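Local coordinates for protein beta-catenin homolog sys-1 (Caenorhabditis elegans, PDB 3C2G) that acts as a transcription coregulator in the Wnt signaling asymmetry pathway, binding the TCF factor POP-1 directly to activate or repress target genes, at residues L402-L405 with N406-M410; I464-S467 with F468-L472; E523-I526 with S527-V531. All blocks are in the same frame, centred on the assembly; numbering follows the deposited sequence.

Contact 1: L402-L405 with N406-M410; sequences LRTL and NNFLM
The carbonyl oxygen of L405 receives two amides from the following turn. L409 N lies 3.1 Å from L405 O and makes the regular alpha-helical bond; F408 N is 3.0 Å from L405 O, but the N-H...O angle is only 127°, so this second bond is weak. F408 N also has its alpha-helical acceptor, T404 O, at 3.3 Å, and its hydrogen is therefore divided between two carbonyls. One turn back, N406 N binds L402 O at 2.9 Å.

Along the helix, L405 and L409 cross at an angle, with L405 CG 3.8 Å from L409 CD1. L405 is placed for this by a CG anti to its own backbone N (chi1 -179°), whereas the CG of L409 stands beside its N. T404 and F408 instead run side by side: the methyl CG2 of T404 meets F408 CE2 at 3.7 Å, while the threonine hydroxyl, on the other branch, turns back to bond N400 O. Threonine thus offers a methyl to an aromatic ring and still satisfies its OG1 inside the helix. L372 and I369 of helix 368-377 touch T404 and F408.

The asparagines make the helix's polar links to its neighbours. N406 OD1 bonds S467 OG on helix 457-472, and N407 OD1 bonds the backbone of the bound peptide. Armadillo domains commonly hold an extended ligand through asparagines of this kind. Bonding to main chain is consistent with recognition of the ligand's course more than of its sequence at that point, while the leucines and F408 tie the same helix into the core.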
loop_
_atom_site.group_PDB
_atom_site.type_symbol
_atom_site.label_atom_id
_atom_site.label_comp_id
_atom_site.label_asym_id
_atom_site.label_seq_id
_atom_site.Cartn_x
_atom_site.Cartn_y
_atom_site.Cartn_z
ATOM N N LEU A 402 -12.123 13.665 -5.624
ATOM C CA LEU A 402 -11.967 14.734 -6.598
ATOM C C LEU A 402 -11.094 14.331 -7.772
ATOM O O LEU A 402 -11.317 14.780 -8.905
ATOM C CB LEU A 402 -11.404 15.985 -5.938
ATOM C CG LEU A 402 -12.237 16.617 -4.828
ATOM C CD1 LEU A 402 -11.401 17.680 -4.186
ATOM C CD2 LEU A 402 -13.579 17.206 -5.314
ATOM N N ARG A 403 -10.100 13.489 -7.521
ATOM C CA ARG A 403 -9.289 12.955 -8.621
ATOM C C ARG A 403 -10.155 12.047 -9.520
ATOM O O ARG A 403 -10.019 12.040 -10.738
ATOM C CB ARG A 403 -8.066 12.213 -8.077
ATOM C CG ARG A 403 -6.808 12.392 -8.912
ATOM C CD ARG A 403 -5.544 11.724 -8.295
ATOM N NE ARG A 403 -5.841 10.429 -7.687
ATOM C CZ ARG A 403 -5.808 10.199 -6.378
ATOM N NH1 ARG A 403 -5.457 11.179 -5.540
ATOM N NH2 ARG A 403 -6.133 8.990 -5.910
ATOM N N THR A 404 -11.072 11.303 -8.921
ATOM C CA THR A 404 -11.988 10.501 -9.709
ATOM C C THR A 404 -12.920 11.405 -10.515
ATOM O O THR A 404 -13.151 11.146 -11.698
ATOM C CB THR A 404 -12.816 9.560 -8.833
ATOM O OG1 THR A 404 -11.932 8.820 -7.990
ATOM C CG2 THR A 404 -13.651 8.611 -9.693
ATOM N N LEU A 405 -13.434 12.457 -9.876
ATOM C CA LEU A 405 -14.281 13.432 -10.552
ATOM C C LEU A 405 -13.592 13.990 -11.781
ATOM O O LEU A 405 -14.186 14.045 -12.848
ATOM C CB LEU A 405 -14.694 14.584 -9.619
ATOM C CG LEU A 405 -15.625 15.680 -10.202
ATOM C CD1 LEU A 405 -16.932 15.092 -10.685
ATOM C CD2 LEU A 405 -15.898 16.816 -9.201
ATOM N N ASN A 406 -12.333 14.370 -11.622
ATOM C CA ASN A 406 -11.562 15.014 -12.673
ATOM C C ASN A 406 -11.315 14.102 -13.863
ATOM O O ASN A 406 -11.329 14.559 -15.006
ATOM C CB ASN A 406 -10.247 15.560 -12.114
ATOM C CG ASN A 406 -10.459 16.664 -11.066
ATOM O OD1 ASN A 406 -11.576 17.151 -10.860
ATOM N ND2 ASN A 406 -9.375 17.061 -10.403
ATOM N N ASN A 407 -11.122 12.812 -13.602
ATOM C CA ASN A 407 -11.029 11.812 -14.672
ATOM C C ASN A 407 -12.321 11.645 -15.471
ATOM O O ASN A 407 -12.271 11.277 -16.637
ATOM C CB ASN A 407 -10.539 10.468 -14.131
ATOM C CG ASN A 407 -9.085 10.515 -13.682
ATOM O OD1 ASN A 407 -8.318 11.380 -14.121
ATOM N ND2 ASN A 407 -8.702 9.600 -12.787
ATOM N N PHE A 408 -13.466 11.936 -14.853
ATOM C CA PHE A 408 -14.754 11.967 -15.563
ATOM C C PHE A 408 -14.931 13.218 -16.424
ATOM O O PHE A 408 -15.325 13.126 -17.579
ATOM C CB PHE A 408 -15.936 11.899 -14.593
ATOM C CG PHE A 408 -16.148 10.563 -13.975
ATOM C CD1 PHE A 408 -16.266 9.428 -14.756
ATOM C CD2 PHE A 408 -16.266 10.442 -12.600
ATOM C CE1 PHE A 408 -16.466 8.190 -14.176
ATOM C CE2 PHE A 408 -16.471 9.205 -12.007
ATOM C CZ PHE A 408 -16.569 8.075 -12.800
ATOM N N LEU A 409 -14.654 14.387 -15.853
ATOM C CA LEU A 409 -15.019 15.655 -16.488
ATOM C C LEU A 409 -14.320 15.899 -17.828
ATOM O O LEU A 409 -14.806 16.671 -18.640
ATOM C CB LEU A 409 -14.836 16.836 -15.529
ATOM C CG LEU A 409 -15.720 16.843 -14.275
ATOM C CD1 LEU A 409 -15.277 17.882 -13.239
ATOM C CD2 LEU A 409 -17.190 17.018 -14.623
HETATM N N MSE A 410 -13.207 15.214 -18.056
HETATM C CA MSE A 410 -12.482 15.287 -19.323
HETATM C C MSE A 410 -13.378 14.997 -20.522
HETATM O O MSE A 410 -13.371 15.749 -21.503
HETATM C CB MSE A 410 -11.306 14.312 -19.311
HETATM C CG MSE A 410 -10.430 14.432 -18.078
HETATM SE SE MSE A 410 -8.966 15.731 -18.231
HETATM C CE MSE A 410 -9.876 17.311 -18.964
#

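Contact 2: I464-S467 with F468-L472; sequences ILRS and FILLL
Residues 464-472 form an uninterrupted piece of helix 457-472, and its four amide bonds across the contact are fairly straight. L471 N reaches S467 O at 2.8 Å, L470 N is 2.9 Å from R466 O, and I469 N and F468 N bond L465 O and I464 O in the same i to i+4 pattern. With the main-chain groups paired in this way, the flanks of the helix can be largely hydrophobic.

I464 and F468, one turn apart, point the same way. The branch methyl CG2 of I464, anti to the backbone N, is 3.4 Å from F468 CE2 and 3.7 Å from F468 CD2. A beta-branched residue suits this place because one branch meets the ring while the other, CG1, packs on L402 of helix 388-409. CG beside the backbone N (chi1 -76°) places the ring next to I464, and F468 CD2 comes within 3.3 Å of I464 O. S467 is small enough for its buried position, where N406 engages its hydroxyl.

R466 behaves differently. Its chain bends at chi2 (-92°), bringing the aliphatic part forward across L470: R466 CD lies 3.7 Å from L470 CD1, and that same methyl, near R466 NE, sits over one face of the guanidinium. The long methylene chain thus lets a charged residue pack against leucine and remain partly exposed.

Helix 457-472 is flanked by several others of this all-helical armadillo domain. Helix 437-448 packs on I464 and F468, through C446 and L447 and through L440 and L443 respectively; helix 388-409 meets L470, and helix 515-535 lies against L465 and L472.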
loop_
_atom_site.group_PDB
_atom_site.type_symbol
_atom_site.label_atom_id
_atom_site.label_comp_id
_atom_site.label_asym_id
_atom_site.label_seq_id
_atom_site.Cartn_x
_atom_site.Cartn_y
_atom_site.Cartn_z
ATOM N N ILE A 464 -8.131 20.287 -5.743
ATOM C CA ILE A 464 -9.353 21.071 -5.658
ATOM C C ILE A 464 -9.378 22.166 -6.731
ATOM O O ILE A 464 -10.412 22.382 -7.372
ATOM C CB ILE A 464 -9.526 21.693 -4.275
ATOM C CG1 ILE A 464 -9.860 20.608 -3.247
ATOM C CG2 ILE A 464 -10.621 22.760 -4.302
ATOM C CD1 ILE A 464 -9.798 21.088 -1.812
ATOM N N LEU A 465 -8.246 22.842 -6.932
ATOM C CA LEU A 465 -8.182 23.902 -7.924
ATOM C C LEU A 465 -8.517 23.313 -9.282
ATOM O O LEU A 465 -9.260 23.915 -10.070
ATOM C CB LEU A 465 -6.809 24.577 -7.957
ATOM C CG LEU A 465 -6.384 25.314 -6.694
ATOM C CD1 LEU A 465 -4.962 25.862 -6.857
ATOM C CD2 LEU A 465 -7.366 26.425 -6.331
ATOM N N ARG A 466 -7.978 22.125 -9.531
ATOM C CA ARG A 466 -8.204 21.429 -10.785
ATOM C C ARG A 466 -9.695 21.107 -10.971
ATOM O O ARG A 466 -10.251 21.304 -12.051
ATOM C CB ARG A 466 -7.359 20.158 -10.841
ATOM C CG ARG A 466 -6.641 19.974 -12.156
ATOM C CD ARG A 466 -7.440 19.170 -13.121
ATOM N NE ARG A 466 -7.130 19.527 -14.504
ATOM C CZ ARG A 466 -6.622 18.683 -15.391
ATOM N NH1 ARG A 466 -6.356 17.430 -15.027
ATOM N NH2 ARG A 466 -6.394 19.085 -16.635
ATOM N N SER A 467 -10.335 20.622 -9.916
ATOM C CA SER A 467 -11.762 20.343 -9.959
ATOM C C SER A 467 -12.587 21.562 -10.392
ATOM O O SER A 467 -13.478 21.430 -11.222
ATOM C CB SER A 467 -12.250 19.809 -8.608
ATOM O OG SER A 467 -11.889 18.448 -8.481
ATOM N N PHE A 468 -12.283 22.727 -9.820
ATOM C CA PHE A 468 -12.966 23.962 -10.157
ATOM C C PHE A 468 -12.694 24.360 -11.596
ATOM O O PHE A 468 -13.613 24.743 -12.315
ATOM C CB PHE A 468 -12.565 25.090 -9.205
ATOM C CG PHE A 468 -13.212 24.997 -7.863
ATOM C CD1 PHE A 468 -14.593 24.974 -7.745
ATOM C CD2 PHE A 468 -12.444 24.945 -6.700
ATOM C CE1 PHE A 468 -15.198 24.881 -6.481
ATOM C CE2 PHE A 468 -13.052 24.850 -5.434
ATOM C CZ PHE A 468 -14.420 24.817 -5.332
ATOM N N ILE A 469 -11.438 24.256 -12.012
ATOM C CA ILE A 469 -11.070 24.485 -13.399
ATOM C C ILE A 469 -11.964 23.661 -14.330
ATOM O O ILE A 469 -12.618 24.215 -15.211
ATOM C CB ILE A 469 -9.589 24.166 -13.657
ATOM C CG1 ILE A 469 -8.701 25.213 -12.987
ATOM C CG2 ILE A 469 -9.294 24.110 -15.156
ATOM C CD1 ILE A 469 -7.243 24.792 -12.834
ATOM N N LEU A 470 -12.011 22.352 -14.119
ATOM C CA LEU A 470 -12.774 21.470 -14.998
ATOM C C LEU A 470 -14.290 21.663 -14.911
ATOM O O LEU A 470 -14.976 21.646 -15.934
ATOM C CB LEU A 470 -12.412 20.013 -14.741
ATOM C CG LEU A 470 -10.951 19.643 -14.993
ATOM C CD1 LEU A 470 -10.698 18.168 -14.654
ATOM C CD2 LEU A 470 -10.528 19.967 -16.426
ATOM N N LEU A 471 -14.815 21.832 -13.699
ATOM C CA LEU A 471 -16.239 22.099 -13.530
ATOM C C LEU A 471 -16.664 23.346 -14.306
ATOM O O LEU A 471 -17.671 23.325 -15.001
ATOM C CB LEU A 471 -16.615 22.241 -12.062
ATOM C CG LEU A 471 -16.811 20.929 -11.310
ATOM C CD1 LEU A 471 -16.840 21.183 -9.806
ATOM C CD2 LEU A 471 -18.061 20.176 -11.768
ATOM N N LEU A 472 -15.873 24.410 -14.213
ATOM C CA LEU A 472 -16.238 25.682 -14.825
ATOM C C LEU A 472 -16.045 25.669 -16.334
ATOM O O LEU A 472 -16.563 26.533 -17.013
ATOM C CB LEU A 472 -15.480 26.856 -14.197
ATOM C CG LEU A 472 -15.650 27.133 -12.700
ATOM C CD1 LEU A 472 -14.711 28.233 -12.305
ATOM C CD2 LEU A 472 -17.073 27.495 -12.288
#

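Contact 3: E523-I526 with S527-V531; sequences ERTI and SLLLV
L529 leans on the carbonyl of T525 one turn before it: L529 CG, standing beside its own backbone N, is 3.4 Å from T525 O, the same oxygen that L529 N binds at 3.0 Å. The two side chains only graze each other, T525 CG2 being 4.3 Å from L529 CD1. The threonine holds OG1 beside its backbone N, from where the hydroxyl bonds L521 O; the side chain also packs on I498 and Y502 of helix 494-507.

L528 adopts the other common leucine form, with CG anti to the backbone N (chi1 177°). Only its CB then leans on the preceding turn, 3.2 Å from R524 O, and the side chain packs on I498. S527 likewise holds OG anti to its N, chi1 159°, and its CB approaches E523 O at 3.3 Å; such a small residue suits a position where I469 of helix 457-472 comes close.

All this lies within helix 515-535, one of the stacked helices of the armadillo domain, packed against helices 457-472, 494-507 and 563-579. I526 serves the last of these: its chi2 of -44° folds the CD1 end instead of extending it, and the side chain rests on F565 and N568. The isoleucine carbonyl O accepts L530 N at 3.2 Å.

The two charged residues suit the partly exposed flanks. R524 is stretched out, every torsion beyond the first near 180°, and this reach lets NH1 bond S462 O on the adjacent helix. E523, also extended through its first methylenes, divides its carboxylate between Q519 through OE1 and a salt bridge from K562 to OE2.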
loop_
_atom_site.group_PDB
_atom_site.type_symbol
_atom_site.label_atom_id
_atom_site.label_comp_id
_atom_site.label_asym_id
_atom_site.label_seq_id
_atom_site.Cartn_x
_atom_site.Cartn_y
_atom_site.Cartn_z
ATOM N N GLU A 523 0.354 27.215 -10.785
ATOM C CA GLU A 523 -0.116 27.260 -12.168
ATOM C C GLU A 523 -1.628 27.145 -12.228
ATOM O O GLU A 523 -2.294 27.885 -12.958
ATOM C CB GLU A 523 0.522 26.140 -12.999
ATOM C CG GLU A 523 2.024 26.304 -13.216
ATOM C CD GLU A 523 2.659 25.150 -13.990
ATOM O OE1 GLU A 523 3.816 24.781 -13.656
ATOM O OE2 GLU A 523 2.014 24.613 -14.932
ATOM N N ARG A 524 -2.169 26.225 -11.442
ATOM C CA ARG A 524 -3.602 26.015 -11.408
ATOM C C ARG A 524 -4.329 27.224 -10.847
ATOM O O ARG A 524 -5.449 27.501 -11.251
ATOM C CB ARG A 524 -3.957 24.730 -10.647
ATOM C CG ARG A 524 -3.665 23.497 -11.456
ATOM C CD ARG A 524 -3.764 22.235 -10.656
ATOM N NE ARG A 524 -3.488 21.080 -11.501
ATOM C CZ ARG A 524 -3.635 19.817 -11.112
ATOM N NH1 ARG A 524 -4.072 19.553 -9.890
ATOM N NH2 ARG A 524 -3.376 18.822 -11.952
ATOM N N THR A 525 -3.684 27.947 -9.936
ATOM C CA THR A 525 -4.249 29.170 -9.403
ATOM C C THR A 525 -4.394 30.199 -10.531
ATOM O O THR A 525 -5.479 30.736 -10.759
ATOM C CB THR A 525 -3.372 29.744 -8.273
ATOM O OG1 THR A 525 -3.308 28.807 -7.190
ATOM C CG2 THR A 525 -3.935 31.046 -7.771
ATOM N N ILE A 526 -3.297 30.467 -11.237
ATOM C CA ILE A 526 -3.319 31.430 -12.333
ATOM C C ILE A 526 -4.404 31.013 -13.344
ATOM O O ILE A 526 -5.191 31.828 -13.829
ATOM C CB ILE A 526 -1.921 31.544 -13.012
ATOM C CG1 ILE A 526 -0.850 31.987 -12.005
ATOM C CG2 ILE A 526 -1.957 32.485 -14.218
ATOM C CD1 ILE A 526 -1.261 33.128 -11.082
ATOM N N SER A 527 -4.461 29.718 -13.611
ATOM C CA SER A 527 -5.327 29.194 -14.640
ATOM C C SER A 527 -6.787 29.229 -14.199
ATOM O O SER A 527 -7.687 29.448 -15.006
ATOM C CB SER A 527 -4.863 27.785 -15.004
ATOM O OG SER A 527 -5.888 27.057 -15.614
ATOM N N LEU A 528 -7.028 29.046 -12.909
ATOM C CA LEU A 528 -8.386 29.133 -12.390
ATOM C C LEU A 528 -8.894 30.587 -12.308
ATOM O O LEU A 528 -10.092 30.839 -12.465
ATOM C CB LEU A 528 -8.499 28.418 -11.038
ATOM C CG LEU A 528 -9.839 28.458 -10.298
ATOM C CD1 LEU A 528 -10.979 27.940 -11.144
ATOM C CD2 LEU A 528 -9.747 27.683 -9.006
ATOM N N LEU A 529 -8.004 31.540 -12.059
ATOM C CA LEU A 529 -8.422 32.932 -12.018
ATOM C C LEU A 529 -8.871 33.379 -13.418
ATOM O O LEU A 529 -9.856 34.111 -13.548
ATOM C CB LEU A 529 -7.326 33.829 -11.474
ATOM C CG LEU A 529 -6.975 33.640 -9.998
ATOM C CD1 LEU A 529 -5.767 34.496 -9.643
ATOM C CD2 LEU A 529 -8.156 33.954 -9.077
ATOM N N LEU A 530 -8.172 32.891 -14.446
ATOM C CA LEU A 530 -8.553 33.090 -15.845
ATOM C C LEU A 530 -9.926 32.508 -16.199
ATOM O O LEU A 530 -10.780 33.195 -16.788
ATOM C CB LEU A 530 -7.499 32.490 -16.769
ATOM C CG LEU A 530 -6.238 33.341 -16.880
ATOM C CD1 LEU A 530 -5.253 32.681 -17.806
ATOM C CD2 LEU A 530 -6.573 34.774 -17.360
ATOM N N VAL A 531 -10.121 31.241 -15.845
ATOM C CA VAL A 531 -11.369 30.554 -16.100
ATOM C C VAL A 531 -12.522 31.292 -15.434
ATOM O O VAL A 531 -13.530 31.524 -16.072
ATOM C CB VAL A 531 -11.307 29.068 -15.660
ATOM C CG1 VAL A 531 -12.666 28.452 -15.686
ATOM C CG2 VAL A 531 -10.366 28.282 -16.577
#

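The three contacts lie in series along the chain, on helices 388-409, 457-472 and 515-535 toward the C-terminal end of the armadillo domain, with other helices intervening in sequence. Contact 2 is the middle one, its centre about 9 Å from the centres of both contact 1 and contact 3, whose own centres are about 18 Å apart and whose nearest atoms stay about 6 Å apart. Contacts 1 and 2 are joined by the asparagine-serine hydrogen bond and by packing, N406 CB lying 3.7 Å from L470 CD1. Contacts 2 and 3 touch by packing, as where L472 CB lies 3.6 Å from V531 CG1. The bound peptide is reached from contact 1.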